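Local coordinates for protein putative antibiotic biosynthesis monooxygenase (Bordetella bronchiseptica, PDB 3GZ7) that is probably a monooxygenase of the antibiotic biosynthesis family that forms a dimeric alpha-beta barrel, its substrate not established, at residues 50-55 / 82-87. Numbering follows the deposited sequence.
Sequences RARGCH and MVDFRQ
The type II beta turn from Ala-51 to Cys-54, which links helix 34-49 to strand 54-62, packs against helix 78-85 through two pairs, Ala-51 with Phe-85 and Arg-52 with Asp-84. On the inner side the methyl CB of Ala-51 rests 3.9 Å from CD1 of Phe-85, approaching the ring obliquely. With CG anti to the backbone N (chi1 175°), the ring of Phe-85 lies beside the turn and offers CD1 to the methyl; it also stacks with Phe-48, while Ala-51 also touches Trp-75 of strand 68-75.

Within the ferredoxin-like alpha+beta fold, from which dimeric alpha-beta barrels are built, the turn leaving helix 34-49 is thereby packed against helix 78-85, which follows strand 68-75. The turn itself is closed by the backbone bond from Cys-54 N to Ala-51 O (3.2 Å), and Gly-53 takes up the positive phi of 72° that a type II turn needs at its third position.

Toward the surface, the extended chain of Arg-52 carries its guanidinium past the carboxylate of Asp-84. The two planes lie nearly parallel, 9° apart, with OD2 of Asp-84 3.5 Å above one guanidinium face and displaced to its rim. From NE of Arg-52 to OD2 of Asp-84 is 3.7 Å, a long salt bridge in which charge attraction acts without any N-H aimed at the oxygen. CD of Arg-52 sits nearer still, at 3.6 Å from the same OD2, whose hydrogen bond comes instead from ND2 of Asn-80, one helical turn earlier.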
loop_
_atom_site.group_PDB
_atom_site.type_symbol
_atom_site.label_atom_id
_atom_site.label_comp_id
_atom_site.label_asym_id
_atom_site.label_seq_id
_atom_site.Cartn_x
_atom_site.Cartn_y
_atom_site.Cartn_z
ATOM N N ARG A 50 20.073 2.778 -6.054
ATOM C CA ARG A 50 21.143 2.130 -6.826
ATOM C C ARG A 50 21.005 0.580 -6.980
ATOM O O ARG A 50 21.824 -0.025 -7.670
ATOM C CB ARG A 50 22.521 2.492 -6.260
ATOM C CG ARG A 50 22.986 1.639 -5.144
ATOM C CD ARG A 50 24.087 2.357 -4.405
ATOM N NE ARG A 50 24.674 1.540 -3.347
ATOM C CZ ARG A 50 25.375 2.040 -2.332
ATOM N NH1 ARG A 50 25.579 3.342 -2.236
ATOM N NH2 ARG A 50 25.882 1.242 -1.421
ATOM N N ALA A 51 19.994 -0.057 -6.383
ATOM C CA ALA A 51 19.784 -1.493 -6.587
ATOM C C ALA A 51 19.361 -1.750 -8.025
ATOM O O ALA A 51 18.682 -0.927 -8.643
ATOM C CB ALA A 51 18.749 -2.035 -5.633
ATOM N N ARG A 52 19.791 -2.882 -8.570
ATOM C CA ARG A 52 19.400 -3.311 -9.923
ATOM C C ARG A 52 17.874 -3.327 -10.139
ATOM O O ARG A 52 17.161 -3.997 -9.382
ATOM C CB ARG A 52 19.937 -4.705 -10.152
ATOM C CG ARG A 52 19.567 -5.336 -11.493
ATOM C CD ARG A 52 20.286 -6.649 -11.632
ATOM N NE ARG A 52 19.902 -7.307 -12.855
ATOM C CZ ARG A 52 20.471 -8.408 -13.316
ATOM N NH1 ARG A 52 21.462 -8.989 -12.646
ATOM N NH2 ARG A 52 20.034 -8.923 -14.458
ATOM N N GLY A 53 17.388 -2.557 -11.126
ATOM C CA GLY A 53 15.978 -2.477 -11.452
ATOM C C GLY A 53 15.040 -1.738 -10.510
ATOM O O GLY A 53 13.822 -1.871 -10.646
ATOM N N CYS A 54 15.605 -1.017 -9.544
ATOM C CA CYS A 54 14.867 -0.178 -8.637
ATOM C C CYS A 54 14.647 1.209 -9.247
ATOM O O CYS A 54 15.618 1.861 -9.640
ATOM C CB CYS A 54 15.628 -0.000 -7.301
ATOM S SG CYS A 54 14.632 0.759 -6.003
ATOM N N HIS A 55 13.375 1.632 -9.294
ATOM C CA HIS A 55 12.955 2.954 -9.755
ATOM C C HIS A 55 12.165 3.752 -8.735
ATOM O O HIS A 55 11.367 4.580 -9.124
ATOM C CB HIS A 55 12.114 2.803 -11.023
ATOM C CG HIS A 55 12.845 2.077 -12.108
ATOM N ND1 HIS A 55 13.671 2.719 -13.003
ATOM C CD2 HIS A 55 12.943 0.755 -12.386
ATOM C CE1 HIS A 55 14.231 1.827 -13.799
ATOM N NE2 HIS A 55 13.815 0.625 -13.439
HETATM N N MSE A 82 13.794 -10.007 -4.925
HETATM C CA MSE A 82 13.875 -11.190 -4.066
HETATM C C MSE A 82 15.138 -12.007 -4.272
HETATM O O MSE A 82 15.587 -12.692 -3.358
HETATM C CB MSE A 82 12.631 -12.050 -4.264
HETATM C CG MSE A 82 11.319 -11.325 -3.757
HETATM SE SE MSE A 82 11.228 -11.265 -1.834
HETATM C CE MSE A 82 10.896 -13.115 -1.563
ATOM N N VAL A 83 15.719 -11.901 -5.464
ATOM C CA VAL A 83 16.986 -12.516 -5.792
ATOM C C VAL A 83 18.085 -11.466 -5.717
ATOM O O VAL A 83 18.959 -11.529 -4.832
ATOM C CB VAL A 83 16.913 -13.247 -7.212
ATOM C CG1 VAL A 83 18.271 -13.782 -7.707
ATOM C CG2 VAL A 83 15.887 -14.384 -7.193
ATOM N N ASP A 84 18.033 -10.466 -6.609
ATOM C CA ASP A 84 19.162 -9.510 -6.759
ATOM C C ASP A 84 19.411 -8.647 -5.499
ATOM O O ASP A 84 20.537 -8.623 -4.972
ATOM C CB ASP A 84 19.032 -8.639 -8.055
ATOM C CG ASP A 84 18.855 -9.487 -9.305
ATOM O OD1 ASP A 84 19.459 -10.570 -9.331
ATOM O OD2 ASP A 84 18.082 -9.124 -10.235
ATOM N N PHE A 85 18.394 -7.938 -5.031
ATOM C CA PHE A 85 18.585 -7.056 -3.885
ATOM C C PHE A 85 18.886 -7.880 -2.634
ATOM O O PHE A 85 19.813 -7.584 -1.877
ATOM C CB PHE A 85 17.393 -6.112 -3.642
ATOM C CG PHE A 85 17.533 -5.272 -2.388
ATOM C CD1 PHE A 85 18.365 -4.174 -2.367
ATOM C CD2 PHE A 85 16.871 -5.620 -1.228
ATOM C CE1 PHE A 85 18.510 -3.422 -1.203
ATOM C CE2 PHE A 85 17.031 -4.899 -0.064
ATOM C CZ PHE A 85 17.837 -3.803 -0.052
ATOM N N ARG A 86 18.129 -8.953 -2.452
ATOM C CA ARG A 86 18.302 -9.810 -1.287
ATOM C C ARG A 86 19.666 -10.501 -1.171
ATOM O O ARG A 86 20.089 -10.840 -0.075
ATOM C CB ARG A 86 17.169 -10.829 -1.250
ATOM C CG ARG A 86 15.864 -10.283 -0.756
ATOM C CD ARG A 86 15.794 -10.173 0.768
ATOM N NE ARG A 86 14.512 -9.573 1.139
ATOM C CZ ARG A 86 13.374 -10.232 1.308
ATOM N NH1 ARG A 86 13.307 -11.566 1.146
ATOM N NH2 ARG A 86 12.280 -9.543 1.616
ATOM N N GLN A 87 20.338 -10.739 -2.294
ATOM C CA GLN A 87 21.683 -11.347 -2.278
ATOM C C GLN A 87 22.825 -10.294 -2.237
ATOM O O GLN A 87 23.979 -10.660 -2.234
ATOM C CB GLN A 87 21.862 -12.267 -3.500
ATOM C CG GLN A 87 21.043 -13.565 -3.449
ATOM C CD GLN A 87 21.500 -14.565 -4.470
ATOM O OE1 GLN A 87 20.752 -14.967 -5.365
ATOM N NE2 GLN A 87 22.761 -14.955 -4.361
#